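Local coordinates for synaptic vesicle membrane protein VAT-1 homolog-like (Homo sapiens, PDB 4A27) that probably works as an oxidoreductase, as a member of the quinone oxidoreductase branch of the zinc-containing alcohol dehydrogenase family, at residues R36-G41 against D341-P346; N43-M48 against P64-S69; S315-E320 against G336-D341. All blocks are in the same frame, centred on the assembly; numbering follows the deposited sequence.

Interaction 1. Residues R36-G41 against D341-P346; sequences RVKACG and DVEKTP. With EDO (1,2-ethanediol), chain D.
Glu343 reaches across to Lys38, its CB pointing toward residues 36-41. CG, set opposite the carbonyl carbon (chi1 -67°), starts a fully extended chain. Glu343 CG rests against C1 of a 1,2-ethanediol molecule, probably from the crystallisation liquor, at 3.8 Å, and Glu343 CD lies 3.9 Å from the same diol C1. At the tip, Glu343 OE2 forms a salt bridge with Lys38 NZ at 3.1 Å, the ammonium lying above the carboxylate plane, and takes a weak bond from O1 of the diol. Glu343 OE1 stays farther from Lys38 NZ, at 4.2 Å. The second diol oxygen is held, also weakly, by Arg36 NH1, so the solvent molecule spans the two charged side chains. A methionine in place of Lys38 would probably leave the Glu343 carboxylate without its positive mate and free to swing into solvent.

Next to these charged groups the backbones join. Val342 N donates to Lys38 O at 3.2 Å, coming from above the carbonyl plane. Lys38 O also accepts a hydrogen bond from a water, 2.7 Å away, which donates to Asp341 OD1 and accepts from Glu343 N, pinning the turn. Val342 suits its place as an apolar residue: its CG2 touches Val37 CG1 at 4.0 Å, the two side chains crossing at about a right angle. Ala39 and Asp341 form an antiparallel non-hydrogen-bonded pair. Lys38 and Ala39 together face Ser69, a classic beta bulge in strand 32-42. Residues 341-344 make a type I turn following strand 337-341, which pairs antiparallel with strand 32-42 of the GroES-like domain.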
loop_
_atom_site.group_PDB
_atom_site.type_symbol
_atom_site.label_atom_id
_atom_site.label_comp_id
_atom_site.label_asym_id
_atom_site.label_seq_id
_atom_site.Cartn_x
_atom_site.Cartn_y
_atom_site.Cartn_z
ATOM N N ARG A 36 16.992 34.033 -5.330
ATOM C CA ARG A 36 16.974 35.124 -4.361
ATOM C C ARG A 36 15.783 34.816 -3.463
ATOM O O ARG A 36 14.644 34.893 -3.918
ATOM C CB ARG A 36 16.814 36.467 -5.094
ATOM C CG ARG A 36 16.512 37.706 -4.224
ATOM C CD ARG A 36 17.645 38.097 -3.295
ATOM N NE ARG A 36 18.695 38.768 -4.075
ATOM C CZ ARG A 36 19.660 39.531 -3.572
ATOM N NH1 ARG A 36 19.756 39.760 -2.263
ATOM N NH2 ARG A 36 20.544 40.078 -4.397
ATOM N N VAL A 37 16.055 34.466 -2.207
ATOM C CA VAL A 37 15.072 33.845 -1.344
ATOM C C VAL A 37 14.171 34.889 -0.750
ATOM O O VAL A 37 14.637 35.927 -0.290
ATOM C CB VAL A 37 15.754 33.060 -0.207
ATOM C CG1 VAL A 37 14.730 32.517 0.859
ATOM C CG2 VAL A 37 16.573 31.959 -0.807
ATOM N N LYS A 38 12.867 34.633 -0.798
ATOM C CA LYS A 38 11.890 35.522 -0.168
ATOM C C LYS A 38 11.310 34.902 1.111
ATOM O O LYS A 38 10.967 35.614 2.049
ATOM C CB LYS A 38 10.770 35.812 -1.127
ATOM C CG LYS A 38 11.207 36.562 -2.371
ATOM C CD LYS A 38 11.390 38.030 -2.053
ATOM C CE LYS A 38 11.751 38.862 -3.271
ATOM N NZ LYS A 38 11.374 40.287 -2.966
ATOM N N ALA A 39 11.134 33.576 1.110
ATOM C CA ALA A 39 10.624 32.902 2.285
ATOM C C ALA A 39 11.109 31.485 2.342
ATOM O O ALA A 39 11.411 30.872 1.319
ATOM C CB ALA A 39 9.107 32.958 2.284
ATOM N N CYS A 40 11.114 30.953 3.561
ATOM C CA CYS A 40 11.534 29.619 3.864
ATOM C C CYS A 40 10.516 28.934 4.780
ATOM O O CYS A 40 9.999 29.518 5.773
ATOM C CB CYS A 40 12.885 29.635 4.652
ATOM S SG CYS A 40 14.111 30.911 4.188
ATOM N N GLY A 41 10.356 27.649 4.533
ATOM C CA GLY A 41 9.509 26.792 5.357
ATOM C C GLY A 41 10.212 26.332 6.618
ATOM O O GLY A 41 11.425 26.066 6.615
ATOM N N ASP A 341 10.086 34.776 6.962
ATOM C CA ASP A 341 9.870 35.790 5.933
ATOM C C ASP A 341 11.100 36.733 5.930
ATOM O O ASP A 341 11.288 37.521 6.855
ATOM C CB ASP A 341 8.582 36.534 6.276
ATOM C CG ASP A 341 8.218 37.568 5.274
ATOM O OD1 ASP A 341 9.142 38.128 4.648
ATOM O OD2 ASP A 341 7.009 37.851 5.163
ATOM N N VAL A 342 11.941 36.619 4.904
ATOM C CA VAL A 342 13.238 37.330 4.870
ATOM C C VAL A 342 13.091 38.887 4.990
ATOM O O VAL A 342 13.908 39.519 5.629
ATOM C CB VAL A 342 14.048 36.963 3.603
ATOM C CG1 VAL A 342 15.311 37.793 3.512
ATOM C CG2 VAL A 342 14.314 35.465 3.575
ATOM N N GLU A 343 12.040 39.472 4.410
ATOM C CA GLU A 343 11.845 40.945 4.476
ATOM C C GLU A 343 11.023 41.410 5.683
ATOM O O GLU A 343 10.707 42.590 5.810
ATOM C CB GLU A 343 11.219 41.448 3.171
ATOM C CG GLU A 343 12.194 41.302 1.976
ATOM C CD GLU A 343 11.643 41.793 0.629
ATOM O OE1 GLU A 343 10.512 42.329 0.561
ATOM O OE2 GLU A 343 12.349 41.624 -0.382
ATOM N N LYS A 344 10.693 40.502 6.602
ATOM C CA LYS A 344 9.958 40.923 7.811
ATOM C C LYS A 344 10.887 41.517 8.865
ATOM O O LYS A 344 11.923 40.943 9.209
ATOM C CB LYS A 344 9.106 39.788 8.387
ATOM C CG LYS A 344 8.264 40.201 9.604
ATOM C CD LYS A 344 7.168 39.190 9.931
ATOM C CE LYS A 344 6.379 39.627 11.161
ATOM N NZ LYS A 344 7.069 39.118 12.361
ATOM N N THR A 345 10.524 42.701 9.363
ATOM C CA THR A 345 11.293 43.307 10.415
ATOM C C THR A 345 10.987 42.621 11.715
ATOM O O THR A 345 9.810 42.372 11.972
ATOM C CB THR A 345 10.868 44.776 10.660
ATOM O OG1 THR A 345 10.586 45.434 9.413
ATOM C CG2 THR A 345 11.976 45.498 11.455
ATOM N N PRO A 346 12.012 42.405 12.572
ATOM C CA PRO A 346 11.771 41.918 13.953
ATOM C C PRO A 346 11.246 43.008 14.876
ATOM O O PRO A 346 11.688 44.159 14.748
ATOM C CB PRO A 346 13.160 41.473 14.430
ATOM C CG PRO A 346 14.136 42.219 13.586
ATOM C CD PRO A 346 13.455 42.496 12.261
HETATM C C1 EDO D . 15.447 41.301 -0.042
HETATM O O1 EDO D . 14.975 40.175 -0.811
HETATM C C2 EDO D . 16.514 40.894 0.988
HETATM O O2 EDO D . 17.548 40.112 0.352
HETATM O O HOH W 1 10.260 38.249 2.338
#

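Interaction 2. Residues N43-M48 against P64-S69; sequences NFIDLM and PGFECS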
loop_
_atom_site.group_PDB
_atom_site.type_symbol
_atom_site.label_atom_id
_atom_site.label_comp_id
_atom_site.label_asym_id
_atom_site.label_seq_id
_atom_site.Cartn_x
_atom_site.Cartn_y
_atom_site.Cartn_z
ATOM N N ASN A 43 10.178 23.300 9.201
ATOM C CA ASN A 43 9.690 21.955 9.326
ATOM C C ASN A 43 10.217 21.302 10.589
ATOM O O ASN A 43 11.290 21.638 11.091
ATOM C CB ASN A 43 10.081 21.139 8.078
ATOM C CG ASN A 43 9.450 21.682 6.801
ATOM O OD1 ASN A 43 8.289 21.401 6.528
ATOM N ND2 ASN A 43 10.212 22.486 6.016
ATOM N N PHE A 44 9.480 20.318 11.078
ATOM C CA PHE A 44 9.881 19.608 12.274
ATOM C C PHE A 44 11.294 19.026 12.180
ATOM O O PHE A 44 12.029 19.040 13.160
ATOM C CB PHE A 44 8.909 18.478 12.591
ATOM C CG PHE A 44 9.008 18.009 14.001
ATOM C CD1 PHE A 44 8.363 18.713 15.023
ATOM C CD2 PHE A 44 9.774 16.881 14.326
ATOM C CE1 PHE A 44 8.464 18.292 16.355
ATOM C CE2 PHE A 44 9.877 16.444 15.656
ATOM C CZ PHE A 44 9.220 17.152 16.676
ATOM N N ILE A 45 11.658 18.498 11.016
ATOM C CA ILE A 45 13.008 18.002 10.798
ATOM C C ILE A 45 14.102 19.051 11.149
ATOM O O ILE A 45 15.191 18.691 11.665
ATOM C CB ILE A 45 13.161 17.459 9.346
ATOM C CG1 ILE A 45 14.479 16.679 9.192
ATOM C CG2 ILE A 45 13.111 18.606 8.330
ATOM C CD1 ILE A 45 14.519 15.374 9.939
ATOM N N ASP A 46 13.813 20.339 10.920
ATOM C CA ASP A 46 14.754 21.416 11.282
ATOM C C ASP A 46 15.077 21.391 12.787
ATOM O O ASP A 46 16.216 21.651 13.197
ATOM C CB ASP A 46 14.253 22.821 10.836
ATOM C CG ASP A 46 13.944 22.904 9.319
ATOM O OD1 ASP A 46 14.755 22.418 8.501
ATOM O OD2 ASP A 46 12.902 23.481 8.922
ATOM N N LEU A 47 14.088 21.065 13.614
ATOM C CA LEU A 47 14.326 20.926 15.060
ATOM C C LEU A 47 15.232 19.735 15.364
ATOM O O LEU A 47 16.067 19.801 16.253
ATOM C CB LEU A 47 13.025 20.786 15.843
ATOM C CG LEU A 47 12.233 22.076 16.012
ATOM C CD1 LEU A 47 11.731 22.546 14.637
ATOM C CD2 LEU A 47 11.089 21.862 17.010
ATOM N N MET A 48 15.090 18.686 14.582
ATOM C CA MET A 48 15.927 17.496 14.715
ATOM C C MET A 48 17.366 17.743 14.255
ATOM O O MET A 48 18.312 17.261 14.896
ATOM C CB MET A 48 15.336 16.338 13.911
ATOM C CG MET A 48 13.908 15.915 14.321
ATOM S SD MET A 48 13.802 15.310 16.028
ATOM C CE MET A 48 13.449 16.833 16.940
ATOM N N PRO A 64 20.830 25.622 7.999
ATOM C CA PRO A 64 19.668 24.712 7.921
ATOM C C PRO A 64 18.614 25.097 6.874
ATOM O O PRO A 64 18.742 26.129 6.214
ATOM C CB PRO A 64 19.010 24.853 9.289
ATOM C CG PRO A 64 19.905 25.723 10.100
ATOM C CD PRO A 64 20.716 26.526 9.151
ATOM N N GLY A 65 17.615 24.222 6.728
ATOM C CA GLY A 65 16.406 24.476 5.957
ATOM C C GLY A 65 16.377 23.753 4.635
ATOM O O GLY A 65 17.400 23.684 3.926
ATOM N N PHE A 66 15.192 23.267 4.272
ATOM C CA PHE A 66 15.003 22.399 3.100
ATOM C C PHE A 66 14.024 22.930 2.044
ATOM O O PHE A 66 13.841 22.307 0.998
ATOM C CB PHE A 66 14.507 21.043 3.564
ATOM C CG PHE A 66 15.480 20.340 4.443
ATOM C CD1 PHE A 66 16.617 19.747 3.911
ATOM C CD2 PHE A 66 15.300 20.306 5.799
ATOM C CE1 PHE A 66 17.540 19.124 4.722
ATOM C CE2 PHE A 66 16.213 19.674 6.614
ATOM C CZ PHE A 66 17.340 19.086 6.067
ATOM N N GLU A 67 13.377 24.052 2.330
ATOM C CA GLU A 67 12.191 24.475 1.550
ATOM C C GLU A 67 12.222 25.969 1.507
ATOM O O GLU A 67 12.362 26.592 2.538
ATOM C CB GLU A 67 10.957 23.978 2.287
ATOM C CG GLU A 67 9.611 24.433 1.819
ATOM C CD GLU A 67 8.515 23.838 2.710
ATOM O OE1 GLU A 67 8.694 23.738 3.959
ATOM O OE2 GLU A 67 7.518 23.428 2.134
ATOM N N CYS A 68 12.112 26.556 0.322
ATOM C CA CYS A 68 12.117 27.976 0.190
ATOM C C CYS A 68 11.332 28.392 -1.042
ATOM O O CYS A 68 10.941 27.555 -1.867
ATOM C CB CYS A 68 13.561 28.492 0.094
ATOM S SG CYS A 68 14.370 28.085 -1.514
ATOM N N SER A 69 11.092 29.701 -1.152
ATOM C CA SER A 69 10.542 30.280 -2.388
ATOM C C SER A 69 11.264 31.594 -2.661
ATOM O O SER A 69 11.800 32.238 -1.759
ATOM C CB SER A 69 9.032 30.516 -2.275
ATOM O OG SER A 69 8.747 31.494 -1.267
#
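Phe66 lies alongside the carboxylate of Asp46, the two planes only 8° apart and the side chains sliding past each other in opposite directions. Asp46 OD1 lies 3.5 Å from Phe66 CD2, approaching obliquely. On the same ring carbons sits Ile45, whose CG2 methyl touches Phe66 CE2 at 3.7 Å, so these carbons have both an apolar and a carboxylate neighbour. The other carboxylate oxygen, Asp46 OD2, accepts a short, nearly straight bond of 2.7 Å from Asn43 N, which fixes the carboxylate's rotation at the start of helix 44-51.

The sequence Gly65-Phe66-Glu67 stands where zinc-containing alcohol dehydrogenases have Gly-His-Glu, the histidine being a ligand of the catalytic zinc. A phenylalanine cannot bind metal, consistent with a zinc-independent member of the quinone oxidoreductase subfamily. With phi of Gly65 at 105° a side chain would collide with the carbonyl oxygen of Pro64, so glycine fits.

Asn43 supplies the polar link. Its CG stands beside the backbone N (chi1 -63°), which carries the amide over to Glu67, and Asn43 ND2 donates to Glu67 OE1 at 2.8 Å. That oxygen lies close to the amide plane, but ND2 meets it on the anti side and well out of the carboxylate plane. Lys337 NZ binds both Glu67 OE1 and Asn43 OD1, which probably balances the charge of this buried carboxylate, while Glu67 OE2 takes the N-H of Met125.

Interaction 3. Residues S315-E320 against G336-D341; sequences SLWALE and GKLILD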
loop_
_atom_site.group_PDB
_atom_site.type_symbol
_atom_site.label_atom_id
_atom_site.label_comp_id
_atom_site.label_asym_id
_atom_site.label_seq_id
_atom_site.Cartn_x
_atom_site.Cartn_y
_atom_site.Cartn_z
ATOM N N SER A 315 1.941 31.687 10.817
ATOM C CA SER A 315 2.671 32.870 11.274
ATOM C C SER A 315 3.935 33.108 10.443
ATOM O O SER A 315 4.494 32.190 9.886
ATOM C CB SER A 315 3.049 32.698 12.744
ATOM O OG SER A 315 3.698 31.451 12.905
ATOM N N LEU A 316 4.342 34.363 10.378
ATOM C CA LEU A 316 5.530 34.811 9.673
ATOM C C LEU A 316 6.527 35.310 10.685
ATOM O O LEU A 316 6.153 36.030 11.589
ATOM C CB LEU A 316 5.143 35.966 8.763
ATOM C CG LEU A 316 4.089 35.655 7.703
ATOM C CD1 LEU A 316 3.738 36.979 6.961
ATOM C CD2 LEU A 316 4.509 34.593 6.730
ATOM N N TRP A 317 7.789 34.945 10.505
ATOM C CA TRP A 317 8.848 35.288 11.397
ATOM C C TRP A 317 10.025 35.920 10.685
ATOM O O TRP A 317 10.409 35.490 9.584
ATOM C CB TRP A 317 9.324 33.994 12.075
ATOM C CG TRP A 317 8.231 33.294 12.757
ATOM C CD1 TRP A 317 7.301 32.461 12.179
ATOM C CD2 TRP A 317 7.860 33.428 14.120
ATOM N NE1 TRP A 317 6.403 32.044 13.119
ATOM C CE2 TRP A 317 6.718 32.625 14.320
ATOM C CE3 TRP A 317 8.376 34.148 15.198
ATOM C CZ2 TRP A 317 6.101 32.501 15.571
ATOM C CZ3 TRP A 317 7.769 34.035 16.433
ATOM C CH2 TRP A 317 6.652 33.190 16.620
ATOM N N ALA A 318 10.652 36.889 11.360
ATOM C CA ALA A 318 11.909 37.488 10.887
ATOM C C ALA A 318 13.026 36.444 10.953
ATOM O O ALA A 318 12.931 35.485 11.714
ATOM C CB ALA A 318 12.298 38.720 11.788
ATOM N N LEU A 319 14.083 36.622 10.170
ATOM C CA LEU A 319 15.253 35.737 10.282
ATOM C C LEU A 319 15.831 35.723 11.697
ATOM O O LEU A 319 16.322 34.696 12.158
ATOM C CB LEU A 319 16.361 36.130 9.308
ATOM C CG LEU A 319 16.305 35.738 7.839
ATOM C CD1 LEU A 319 17.579 36.241 7.257
ATOM C CD2 LEU A 319 16.205 34.224 7.627
ATOM N N GLU A 320 15.772 36.862 12.381
ATOM C CA GLU A 320 16.229 36.982 13.768
ATOM C C GLU A 320 15.363 36.184 14.734
ATOM O O GLU A 320 15.754 35.992 15.889
ATOM C CB GLU A 320 16.204 38.452 14.235
ATOM C CG GLU A 320 17.353 39.350 13.764
ATOM C CD GLU A 320 17.203 39.879 12.345
ATOM O OE1 GLU A 320 16.208 39.546 11.661
ATOM O OE2 GLU A 320 18.109 40.621 11.897
ATOM N N GLY A 336 -1.258 25.122 11.045
ATOM C CA GLY A 336 -0.634 25.340 9.738
ATOM C C GLY A 336 0.836 25.687 9.871
ATOM O O GLY A 336 1.458 25.498 10.920
ATOM N N LYS A 337 1.383 26.217 8.798
ATOM C CA LYS A 337 2.831 26.285 8.600
ATOM C C LYS A 337 3.467 27.525 9.194
ATOM O O LYS A 337 2.879 28.582 9.155
ATOM C CB LYS A 337 3.084 26.356 7.087
ATOM C CG LYS A 337 4.529 26.213 6.690
ATOM C CD LYS A 337 4.876 24.803 6.342
ATOM C CE LYS A 337 6.374 24.604 6.093
ATOM N NZ LYS A 337 6.722 23.242 5.637
ATOM N N LEU A 338 4.670 27.404 9.722
ATOM C CA LEU A 338 5.410 28.580 10.159
ATOM C C LEU A 338 6.372 28.919 9.042
ATOM O O LEU A 338 7.014 28.041 8.498
ATOM C CB LEU A 338 6.194 28.305 11.459
ATOM C CG LEU A 338 5.317 28.077 12.690
ATOM C CD1 LEU A 338 4.549 26.751 12.557
ATOM C CD2 LEU A 338 6.183 28.140 13.933
ATOM N N ILE A 339 6.488 30.197 8.724
ATOM C CA ILE A 339 7.298 30.651 7.638
ATOM C C ILE A 339 8.282 31.699 8.081
ATOM O O ILE A 339 7.932 32.610 8.808
ATOM C CB ILE A 339 6.421 31.354 6.578
ATOM C CG1 ILE A 339 5.550 30.321 5.891
ATOM C CG2 ILE A 339 7.313 32.093 5.581
ATOM C CD1 ILE A 339 6.368 29.153 5.324
ATOM N N LEU A 340 9.533 31.550 7.634
ATOM C CA LEU A 340 10.544 32.576 7.845
ATOM C C LEU A 340 10.413 33.539 6.671
ATOM O O LEU A 340 10.585 33.133 5.518
ATOM C CB LEU A 340 11.928 31.978 7.805
ATOM C CG LEU A 340 12.292 30.981 8.900
ATOM C CD1 LEU A 340 13.819 30.804 8.930
ATOM C CD2 LEU A 340 11.740 31.458 10.250
ATOM N N ASP A 341 10.086 34.776 6.962
ATOM C CA ASP A 341 9.870 35.790 5.933
ATOM C C ASP A 341 11.100 36.733 5.930
ATOM O O ASP A 341 11.288 37.521 6.855
ATOM C CB ASP A 341 8.582 36.534 6.276
ATOM C CG ASP A 341 8.218 37.568 5.274
ATOM O OD1 ASP A 341 9.142 38.128 4.648
ATOM O OD2 ASP A 341 7.009 37.851 5.163
#
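Trp317 and Leu338 lie side by side on one face of the sheet, pointing the same way, with the pyrrole end of the indole next to the leucine: Trp317 NE1 is 4.0 Å from Leu338 CD2, an oblique approach. Three things set the indole's position. Its CG is turned opposite the carbonyl carbon (chi1 -56°), so that the ring folds back toward Ser315. There Trp317 NE1 donates to Ser315 OG at 2.8 Å, the oxygen lying 25° out of the ring plane. Ile339 O meets the ring edge in its plane, 3.4 Å from Trp317 CD1. A serine suits this place because it is small enough to fit beside Leu338 and yet offers an acceptor to the indole N-H. Behind the ring, Trp317 CB rests on Leu340 CD2 at 3.9 Å.

On the opposite face the pairing is aliphatic. Leu316 and Ile339 run alongside each other, Leu316 CD2 against Ile339 CB at 3.8 Å. The other methyl of Leu316 reaches toward Asp341 OD2, the two side chains meeting at a slant. Parallel bridges pair Ser315, Leu316 and Trp317 with Leu338, Ile339 and Leu340. The backbone rungs are Ile339 N to Ser315 O at 3.0 Å, Trp317 N to Ile339 O, and Asp341 N to Trp317 O at 2.7 Å.

The two strands are the parallel strands of a beta-alpha-beta unit. Its connecting helix 322-330 packs Ala325 against Trp317 and Ile329 against Leu338, while strand 32-42 flanks 337-341 antiparallel, with Leu42 touching Leu338 and Leu340.

The three contacts meet on one mixed sheet. Interactions 1 and 3, with centres about 8 Å apart, share Asp341, which ends strand 337-341 and opens the turn after it; Cys40 O to Leu340 N (2.8 Å) carries the antiparallel pairing between them. Interaction 1 also borders interaction 2 through strands 32-42 and 67-75, where Lys38 N and Ala39 O each bind the backbone of Ser69. Interactions 2 and 3, centres about 12 Å apart, are tied by one buried ammonium: Lys337 NZ lies 2.6 Å from both Asn43 OD1 and Glu67 OE1. The C-terminal strand is thus fastened to the GroES-like domain, probably near the region that corresponds to the catalytic zinc site of related alcohol dehydrogenases.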